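Side-chain contacts in 373aa long hypothetical citrate synthase (PDB 1VGP), which probably belongs to the citrate synthase family of mainly helical proteins and assembles here as a pair of identical chains: residues T195-D198 and L199-I203; R161-E164 and I165-K168; K360-I363 and G364-Y367; I78-F81 and L82-R86. All blocks are in the same frame, centred on the assembly; numbering follows the deposited sequence.

Interaction 1 of 4, residues T195-D198 and L199-I203; sequences TFSD and LYSSI
D198 is the N-cap of helix 199-210, and its carboxylate turns back over the first turn to receive S201 N. That bond, S201 N to D198 OD2, is 3.0 Å with an N-H...O angle of 147°, and the donor stands above the carboxylate plane. A chi1 of 66°, with CG between the backbone N and the carbonyl carbon, brings the carboxylate over the helix start. D198 OD2 also lies at the edge of the Y200 ring, 3.4 Å from Y200 CD1. The helical ladder then starts with S202 N on D198 O at 3.2 Å. This capped side is tight and faces the second subunit: D198 OD1 pairs with K211 of that chain and S197 OG bonds to S208 O there. Looser is the side of S197 O, where a water oxygen 3.0 Å from S197 O donates to it and also bonds S202 OG, bridging loop and helix. The exposed F196, with positive phi, closes a Schellman motif after helix 184-193. Around the turn, L199 and Y200 lie on K116 of helix 113-135, L199 and S202 on I343 of helix 327-346, and S201 and S202 on V192 of helix 184-193.

Interaction 2 of 4, residues R161-E164 and I165-K168; sequences RPNE and IKSK
E164 O accepts K168 N at 3.1 Å with an N-H...O angle of 148°, in the opening turn of helix 164-175, where N163 holds the N-cap position. The donor lies above the carbonyl plane of E164, so the bond is bent at both ends. N163 O receives weaker bonds from the same turn: S167 N reaches it at 3.4 Å and K166 N at 3.2 Å, the latter with a poorer angle. The hydroxyl of S167 adds to this cluster. With chi1 at 51° its OG is folded back over the preceding backbone, 3.2 Å from E164 O and somewhat farther from N163 O; both are weak possibilities, and its single proton can serve one carbonyl at a time.

Further out the contact becomes packing. The N163 side chain passes across the lysine chain of K166 at about a right angle, N163 CG lying 3.8 Å from K166 CG. K166 itself runs out extended and bends at its last torsion, resting on L154 and Y158 of helix 149-158 and on L274 of helix 262-278. I165 leans on L274 as well, and K168 turns its end away from the cap, its NZ making a weak bond to A38 O. P162, the buried member of the group, is wedged between this helix start and helix 149-158, where it touches E151 and L154. P162 CG, at the corner of the ring, lies 4.1 Å from S167 CB.

Interaction 3 of 4, residues K360-I363 and G364-Y367; sequences KGEI and GKKY
E362 and K365 lay their side chains against each other at a slant on the same flank of a bend in the C-terminal tail. The touching parts are aliphatic: E362 CG comes within 3.5 Å of K365 CD and 3.6 Å of K365 CE, the glutamate's CG methylene lying against the outer methylenes of the lysine. E362 takes its CG between the backbone N and carbonyl carbon and then bends again at chi2 (-72°), which brings its carboxylate round beside the lysine. K365 answers with a bend at chi3 (97°) that turns CE and NZ along the glutamate toward its carboxylate. Their charged ends nevertheless remain 3.7 Å apart, E362 OE2 to K365 NZ, a long salt bridge. Between them the backbone turns at G364, whose phi is positive, while I363 points to another side and lies on Y19 of the second subunit.

E362 O is held by the hydroxyl of Y359, and K365 also packs on R30 of the second subunit, consistent with an extended tail reaching over the partner chain. No hydrogen bond joins the two segments, and the pair relies on methylene contact and a long ionic attraction at the surface.

Interaction 4 of 4, residues I78-F81 and L82-R86; sequences IIKF and LREVR
I78, I79 and K80 accept backbone bonds from L82, R83 and E84 in the regular ladder of helix 76-84, and the ladder frays at its C-terminal end, where F81 O takes weak bonds from both E84 N and V85 N as V85 leaves the helix. The inward side carries aliphatic and aromatic contacts. I78 and L82 run side by side, with I78 CD1 4.1 Å from L82 CD1. On its other branch, L82 CD2 lies 3.8 Å from F81 CD2. A chi1 of 165° swings the F81 ring toward the helix end, where F81 CE1 meets V85 CG2 at 3.8 Å. Helices 91-105 and 113-135 cover this side through L101, I94 and L134, and L101 of the second subunit also packs on F81. On the outer side R83 runs alongside I79, R83 NE lying 3.9 Å from I79 CG2, while its guanidinium pairs with D139. K80 and E84 form a salt bridge one turn apart, with weak, long ion pairs to their counterparts in the second subunit. K80 NZ approaches E84 OE2 nearly in line with the C-O bond, at 2.6 Å.

Interaction 1 is buried, interaction 4 partly so, and interactions 2 and 3 lie at the surface. Interactions 1 and 2 both begin a helix, but the first caps it with a carboxylate that also binds the partner chain, whereas the second depends mostly on weak backbone bonds and touches no other subunit. Interaction 4 lies at the far end of a helix and mixes hydrocarbon packing with a short ion pair; the pair in interaction 3 is long and sits on a tail without regular structure. Helix 113-135 is packed against by interactions 1 and 4, whose centres are about 23 Å apart. Interactions 1, 3 and 4 all reach the second subunit.

Interaction 1 of 4, residues T195-D198 and L199-I203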
loop_
_atom_site.group_PDB
_atom_site.type_symbol
_atom_site.label_atom_id
_atom_site.label_comp_id
_atom_site.label_asym_id
_atom_site.label_seq_id
_atom_site.Cartn_x
_atom_site.Cartn_y
_atom_site.Cartn_z
ATOM N N THR A 195 1.317 11.436 -0.005
ATOM C CA THR A 195 0.262 11.993 0.841
ATOM C C THR A 195 0.828 12.296 2.222
ATOM O O THR A 195 0.108 12.740 3.116
ATOM C CB THR A 195 -0.912 11.015 1.003
ATOM O OG1 THR A 195 -0.534 9.972 1.905
ATOM C CG2 THR A 195 -1.287 10.411 -0.329
ATOM N N PHE A 196 2.126 12.045 2.376
ATOM C CA PHE A 196 2.836 12.263 3.629
ATOM C C PHE A 196 2.335 11.386 4.756
ATOM O O PHE A 196 2.557 11.687 5.928
ATOM C CB PHE A 196 2.776 13.736 4.054
ATOM C CG PHE A 196 3.804 14.592 3.378
ATOM C CD1 PHE A 196 3.895 15.950 3.656
ATOM C CD2 PHE A 196 4.681 14.040 2.439
ATOM C CE1 PHE A 196 4.844 16.752 3.009
ATOM C CE2 PHE A 196 5.638 14.833 1.782
ATOM C CZ PHE A 196 5.717 16.190 2.068
ATOM N N SER A 197 1.673 10.291 4.396
ATOM C CA SER A 197 1.480 9.185 5.326
ATOM C C SER A 197 2.838 8.751 5.867
ATOM O O SER A 197 3.885 9.119 5.322
ATOM C CB SER A 197 0.803 8.017 4.617
ATOM O OG SER A 197 0.291 7.093 5.550
ATOM N N ASP A 198 2.828 7.976 6.943
ATOM C CA ASP A 198 4.074 7.599 7.607
ATOM C C ASP A 198 4.881 6.605 6.786
ATOM O O ASP A 198 4.342 5.873 5.949
ATOM C CB ASP A 198 3.772 6.973 8.955
ATOM C CG ASP A 198 3.042 5.658 8.818
ATOM O OD1 ASP A 198 1.822 5.684 8.516
ATOM O OD2 ASP A 198 3.691 4.605 9.000
ATOM N N LEU A 199 6.175 6.557 7.063
ATOM C CA LEU A 199 7.083 5.682 6.340
ATOM C C LEU A 199 6.612 4.237 6.340
ATOM O O LEU A 199 6.690 3.563 5.320
ATOM C CB LEU A 199 8.486 5.763 6.940
ATOM C CG LEU A 199 9.580 5.135 6.077
ATOM C CD1 LEU A 199 9.555 5.750 4.693
ATOM C CD2 LEU A 199 10.937 5.351 6.736
ATOM N N TYR A 200 6.126 3.763 7.479
ATOM C CA TYR A 200 5.722 2.364 7.588
ATOM C C TYR A 200 4.602 2.083 6.603
ATOM O O TYR A 200 4.586 1.039 5.940
ATOM C CB TYR A 200 5.263 2.045 9.015
ATOM C CG TYR A 200 6.347 2.273 10.035
ATOM C CD1 TYR A 200 6.533 3.531 10.617
ATOM C CD2 TYR A 200 7.244 1.253 10.360
ATOM C CE1 TYR A 200 7.594 3.769 11.495
ATOM C CE2 TYR A 200 8.312 1.482 11.235
ATOM C CZ TYR A 200 8.481 2.741 11.796
ATOM O OH TYR A 200 9.546 2.968 12.635
ATOM N N SER A 201 3.667 3.023 6.503
ATOM C CA SER A 201 2.575 2.894 5.562
ATOM C C SER A 201 3.128 2.697 4.147
ATOM O O SER A 201 2.728 1.780 3.428
ATOM C CB SER A 201 1.694 4.145 5.623
ATOM O OG SER A 201 0.967 4.214 6.837
ATOM N N SER A 202 4.055 3.563 3.757
ATOM C CA SER A 202 4.589 3.562 2.409
ATOM C C SER A 202 5.238 2.228 2.082
ATOM O O SER A 202 5.038 1.668 0.999
ATOM C CB SER A 202 5.626 4.669 2.259
ATOM O OG SER A 202 5.046 5.942 2.492
ATOM N N ILE A 203 6.029 1.730 3.032
ATOM C CA ILE A 203 6.742 0.469 2.884
ATOM C C ILE A 203 5.804 -0.733 2.855
ATOM O O ILE A 203 6.069 -1.714 2.151
ATOM C CB ILE A 203 7.761 0.285 4.028
ATOM C CG1 ILE A 203 8.736 1.474 4.050
ATOM C CG2 ILE A 203 8.509 -1.032 3.857
ATOM C CD1 ILE A 203 9.333 1.814 2.695
HETATM O O HOH W 1 6.331 8.426 3.658
#

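Interaction 2 of 4, residues R161-E164 and I165-K168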
loop_
_atom_site.group_PDB
_atom_site.type_symbol
_atom_site.label_atom_id
_atom_site.label_comp_id
_atom_site.label_asym_id
_atom_site.label_seq_id
_atom_site.Cartn_x
_atom_site.Cartn_y
_atom_site.Cartn_z
ATOM N N ARG A 161 27.732 -18.359 12.774
ATOM C CA ARG A 161 28.341 -17.453 11.811
ATOM C C ARG A 161 28.565 -18.205 10.507
ATOM O O ARG A 161 29.010 -19.353 10.508
ATOM C CB ARG A 161 29.686 -16.926 12.324
ATOM C CG ARG A 161 29.629 -16.293 13.702
ATOM C CD ARG A 161 29.593 -14.775 13.619
ATOM N NE ARG A 161 30.762 -14.220 12.931
ATOM C CZ ARG A 161 31.787 -13.631 13.545
ATOM N NH1 ARG A 161 31.852 -13.613 14.873
ATOM N NH2 ARG A 161 32.741 -13.043 12.833
ATOM N N PRO A 162 28.228 -17.572 9.376
ATOM C CA PRO A 162 28.474 -18.165 8.061
ATOM C C PRO A 162 29.935 -18.023 7.648
ATOM O O PRO A 162 30.592 -17.058 8.025
ATOM C CB PRO A 162 27.546 -17.374 7.145
ATOM C CG PRO A 162 27.494 -16.031 7.787
ATOM C CD PRO A 162 27.456 -16.320 9.269
ATOM N N ASN A 163 30.434 -18.985 6.871
ATOM C CA ASN A 163 31.759 -18.853 6.280
ATOM C C ASN A 163 31.797 -17.639 5.368
ATOM O O ASN A 163 30.759 -17.132 4.952
ATOM C CB ASN A 163 32.144 -20.117 5.509
ATOM C CG ASN A 163 31.365 -20.275 4.213
ATOM O OD1 ASN A 163 30.594 -21.195 4.052
ATOM N ND2 ASN A 163 31.596 -19.362 3.266
ATOM N N GLU A 164 32.992 -17.169 5.044
ATOM C CA GLU A 164 33.114 -15.859 4.440
ATOM C C GLU A 164 32.640 -15.760 2.995
ATOM O O GLU A 164 32.278 -14.674 2.552
ATOM C CB GLU A 164 34.553 -15.362 4.544
ATOM C CG GLU A 164 34.694 -14.168 5.467
ATOM C CD GLU A 164 35.162 -14.552 6.853
ATOM O OE1 GLU A 164 34.986 -13.746 7.792
ATOM O OE2 GLU A 164 35.714 -15.663 7.002
ATOM N N ILE A 165 32.635 -16.867 2.251
ATOM C CA ILE A 165 32.154 -16.796 0.874
ATOM C C ILE A 165 30.643 -16.633 0.881
ATOM O O ILE A 165 30.070 -15.945 0.034
ATOM C CB ILE A 165 32.524 -18.050 0.016
ATOM C CG1 ILE A 165 31.593 -19.202 0.353
ATOM C CG2 ILE A 165 33.976 -18.452 0.235
ATOM C CD1 ILE A 165 31.752 -20.397 -0.554
ATOM N N LYS A 166 29.995 -17.256 1.854
ATOM C CA LYS A 166 28.541 -17.207 1.936
ATOM C C LYS A 166 28.050 -15.794 2.248
ATOM O O LYS A 166 27.082 -15.320 1.658
ATOM C CB LYS A 166 28.052 -18.192 2.996
ATOM C CG LYS A 166 28.012 -19.622 2.512
ATOM C CD LYS A 166 27.145 -20.468 3.414
ATOM C CE LYS A 166 27.159 -21.932 2.983
ATOM N NZ LYS A 166 27.622 -22.834 4.089
ATOM N N SER A 167 28.725 -15.125 3.175
ATOM C CA SER A 167 28.307 -13.795 3.589
ATOM C C SER A 167 28.709 -12.743 2.557
ATOM O O SER A 167 28.079 -11.698 2.454
ATOM C CB SER A 167 28.922 -13.455 4.941
ATOM O OG SER A 167 30.326 -13.675 4.911
ATOM N N LYS A 168 29.766 -13.019 1.804
ATOM C CA LYS A 168 30.148 -12.172 0.679
ATOM C C LYS A 168 29.032 -12.220 -0.349
ATOM O O LYS A 168 28.528 -11.183 -0.802
ATOM C CB LYS A 168 31.430 -12.688 0.031
ATOM C CG LYS A 168 32.333 -11.605 -0.504
ATOM C CD LYS A 168 31.616 -10.628 -1.420
ATOM C CE LYS A 168 32.631 -9.705 -2.116
ATOM N NZ LYS A 168 32.225 -8.273 -2.181
#

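Interaction 3 of 4, residues K360-I363 and G364-Y367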
loop_
_atom_site.group_PDB
_atom_site.type_symbol
_atom_site.label_atom_id
_atom_site.label_comp_id
_atom_site.label_asym_id
_atom_site.label_seq_id
_atom_site.Cartn_x
_atom_site.Cartn_y
_atom_site.Cartn_z
ATOM N N LYS A 360 -16.952 6.870 -18.731
ATOM C CA LYS A 360 -17.557 6.553 -20.017
ATOM C C LYS A 360 -18.877 5.839 -19.814
ATOM O O LYS A 360 -19.216 4.910 -20.541
ATOM C CB LYS A 360 -16.591 5.698 -20.866
ATOM C CG LYS A 360 -16.117 4.407 -20.223
ATOM C CD LYS A 360 -16.668 3.206 -20.973
ATOM C CE LYS A 360 -16.291 1.897 -20.305
ATOM N NZ LYS A 360 -15.390 1.109 -21.182
ATOM N N GLY A 361 -19.633 6.296 -18.823
ATOM C CA GLY A 361 -20.930 5.704 -18.547
ATOM C C GLY A 361 -22.097 6.606 -18.909
ATOM O O GLY A 361 -21.975 7.485 -19.764
ATOM N N GLU A 362 -23.232 6.381 -18.256
ATOM C CA GLU A 362 -24.411 7.216 -18.437
ATOM C C GLU A 362 -24.727 7.961 -17.144
ATOM O O GLU A 362 -24.278 7.570 -16.067
ATOM C CB GLU A 362 -25.608 6.343 -18.826
ATOM C CG GLU A 362 -26.042 5.357 -17.735
ATOM C CD GLU A 362 -25.058 4.200 -17.538
ATOM O OE1 GLU A 362 -24.092 4.349 -16.749
ATOM O OE2 GLU A 362 -25.258 3.137 -18.171
ATOM N N ILE A 363 -25.491 9.040 -17.251
ATOM C CA ILE A 363 -25.962 9.722 -16.058
ATOM C C ILE A 363 -27.434 10.102 -16.208
ATOM O O ILE A 363 -27.985 10.016 -17.298
ATOM C CB ILE A 363 -25.091 10.976 -15.753
ATOM C CG1 ILE A 363 -25.122 11.963 -16.916
ATOM C CG2 ILE A 363 -23.646 10.545 -15.507
ATOM C CD1 ILE A 363 -24.443 13.281 -16.595
ATOM N N GLY A 364 -28.072 10.479 -15.106
ATOM C CA GLY A 364 -29.463 10.876 -15.159
ATOM C C GLY A 364 -30.438 9.717 -15.249
ATOM O O GLY A 364 -31.592 9.895 -15.649
ATOM N N LYS A 365 -29.983 8.524 -14.881
ATOM C CA LYS A 365 -30.861 7.367 -14.805
ATOM C C LYS A 365 -31.929 7.617 -13.743
ATOM O O LYS A 365 -31.658 8.231 -12.716
ATOM C CB LYS A 365 -30.057 6.116 -14.448
ATOM C CG LYS A 365 -28.831 5.922 -15.311
ATOM C CD LYS A 365 -28.062 4.679 -14.911
ATOM C CE LYS A 365 -28.426 3.490 -15.788
ATOM N NZ LYS A 365 -27.606 2.279 -15.470
ATOM N N LYS A 366 -33.142 7.143 -14.002
ATOM C CA LYS A 366 -34.217 7.252 -13.033
ATOM C C LYS A 366 -34.144 6.101 -12.016
ATOM O O LYS A 366 -33.985 4.943 -12.397
ATOM C CB LYS A 366 -35.561 7.246 -13.768
ATOM C CG LYS A 366 -36.766 6.918 -12.894
ATOM C CD LYS A 366 -38.033 7.611 -13.397
ATOM C CE LYS A 366 -38.816 8.240 -12.249
ATOM N NZ LYS A 366 -40.151 8.726 -12.698
ATOM N N TYR A 367 -34.239 6.429 -10.727
ATOM C CA TYR A 367 -34.163 5.412 -9.681
ATOM C C TYR A 367 -35.417 4.573 -9.697
ATOM O O TYR A 367 -36.495 5.061 -9.363
ATOM C CB TYR A 367 -34.032 6.044 -8.292
ATOM C CG TYR A 367 -34.079 5.022 -7.164
ATOM C CD1 TYR A 367 -32.925 4.335 -6.770
ATOM C CD2 TYR A 367 -35.278 4.712 -6.517
ATOM C CE1 TYR A 367 -32.962 3.371 -5.773
ATOM C CE2 TYR A 367 -35.321 3.741 -5.509
ATOM C CZ TYR A 367 -34.157 3.075 -5.149
ATOM O OH TYR A 367 -34.187 2.100 -4.183
#

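Interaction 4 of 4, residues I78-F81 and L82-R86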
loop_
_atom_site.group_PDB
_atom_site.type_symbol
_atom_site.label_atom_id
_atom_site.label_comp_id
_atom_site.label_asym_id
_atom_site.label_seq_id
_atom_site.Cartn_x
_atom_site.Cartn_y
_atom_site.Cartn_z
ATOM N N ILE A 78 5.655 -7.628 18.135
ATOM C CA ILE A 78 5.778 -8.214 16.804
ATOM C C ILE A 78 6.480 -9.581 16.842
ATOM O O ILE A 78 6.145 -10.486 16.068
ATOM C CB ILE A 78 6.496 -7.234 15.781
ATOM C CG1 ILE A 78 8.002 -7.456 15.805
ATOM C CG2 ILE A 78 6.173 -5.770 16.098
ATOM C CD1 ILE A 78 8.511 -8.181 14.571
ATOM N N ILE A 79 7.425 -9.753 17.762
ATOM C CA ILE A 79 8.011 -11.082 17.980
ATOM C C ILE A 79 6.951 -12.075 18.461
ATOM O O ILE A 79 6.942 -13.243 18.063
ATOM C CB ILE A 79 9.171 -11.018 19.000
ATOM C CG1 ILE A 79 10.450 -10.582 18.279
ATOM C CG2 ILE A 79 9.394 -12.378 19.638
ATOM C CD1 ILE A 79 11.564 -10.148 19.191
ATOM N N LYS A 80 6.052 -11.590 19.312
ATOM C CA LYS A 80 4.906 -12.366 19.776
ATOM C C LYS A 80 4.033 -12.753 18.589
ATOM O O LYS A 80 3.559 -13.889 18.473
ATOM C CB LYS A 80 4.107 -11.515 20.762
ATOM C CG LYS A 80 2.968 -12.215 21.461
ATOM C CD LYS A 80 2.635 -11.460 22.738
ATOM C CE LYS A 80 1.233 -11.778 23.265
ATOM N NZ LYS A 80 1.041 -13.217 23.609
ATOM N N PHE A 81 3.830 -11.779 17.709
ATOM C CA PHE A 81 3.123 -11.997 16.457
ATOM C C PHE A 81 3.742 -13.155 15.685
ATOM O O PHE A 81 3.034 -14.041 15.206
ATOM C CB PHE A 81 3.173 -10.723 15.605
ATOM C CG PHE A 81 2.802 -10.941 14.164
ATOM C CD1 PHE A 81 1.530 -11.402 13.815
ATOM C CD2 PHE A 81 3.724 -10.677 13.151
ATOM C CE1 PHE A 81 1.182 -11.595 12.482
ATOM C CE2 PHE A 81 3.385 -10.866 11.820
ATOM C CZ PHE A 81 2.109 -11.328 11.481
ATOM N N LEU A 82 5.066 -13.134 15.564
ATOM C CA LEU A 82 5.745 -14.069 14.686
ATOM C C LEU A 82 5.551 -15.505 15.164
ATOM O O LEU A 82 5.147 -16.381 14.386
ATOM C CB LEU A 82 7.234 -13.732 14.596
ATOM C CG LEU A 82 7.554 -12.426 13.853
ATOM C CD1 LEU A 82 9.050 -12.191 13.834
ATOM C CD2 LEU A 82 7.018 -12.494 12.432
ATOM N N ARG A 83 5.813 -15.750 16.446
ATOM C CA ARG A 83 5.726 -17.114 16.951
ATOM C C ARG A 83 4.292 -17.571 17.195
ATOM O O ARG A 83 4.023 -18.769 17.272
ATOM C CB ARG A 83 6.549 -17.296 18.231
ATOM C CG ARG A 83 6.751 -16.066 19.075
ATOM C CD ARG A 83 7.234 -16.478 20.461
ATOM N NE ARG A 83 8.553 -15.952 20.807
ATOM C CZ ARG A 83 9.665 -16.685 20.859
ATOM N NH1 ARG A 83 9.662 -17.949 20.443
ATOM N NH2 ARG A 83 10.784 -16.158 21.341
ATOM N N GLU A 84 3.373 -16.619 17.298
ATOM C CA GLU A 84 1.979 -16.962 17.525
ATOM C C GLU A 84 1.228 -17.221 16.224
ATOM O O GLU A 84 0.214 -17.912 16.219
ATOM C CB GLU A 84 1.284 -15.853 18.314
ATOM C CG GLU A 84 1.355 -16.032 19.824
ATOM C CD GLU A 84 0.163 -15.428 20.547
ATOM O OE1 GLU A 84 -0.994 -15.735 20.152
ATOM O OE2 GLU A 84 0.372 -14.647 21.507
ATOM N N VAL A 85 1.741 -16.679 15.125
ATOM C CA VAL A 85 1.014 -16.652 13.862
ATOM C C VAL A 85 0.947 -18.005 13.132
ATOM O O VAL A 85 1.830 -18.856 13.270
ATOM C CB VAL A 85 1.625 -15.586 12.904
ATOM C CG1 VAL A 85 2.969 -16.073 12.346
ATOM C CG2 VAL A 85 0.648 -15.270 11.787
ATOM N N ARG A 86 -0.124 -18.193 12.366
ATOM C CA ARG A 86 -0.192 -19.232 11.346
ATOM C C ARG A 86 1.190 -19.446 10.738
ATOM O O ARG A 86 1.837 -18.496 10.300
ATOM C CB ARG A 86 -1.181 -18.799 10.264
ATOM C CG ARG A 86 -1.473 -19.842 9.216
ATOM C CD ARG A 86 -2.484 -19.304 8.221
ATOM N NE ARG A 86 -3.284 -20.363 7.605
ATOM C CZ ARG A 86 -4.608 -20.328 7.509
ATOM N NH1 ARG A 86 -5.255 -21.304 6.893
ATOM N NH2 ARG A 86 -5.286 -19.315 8.036
#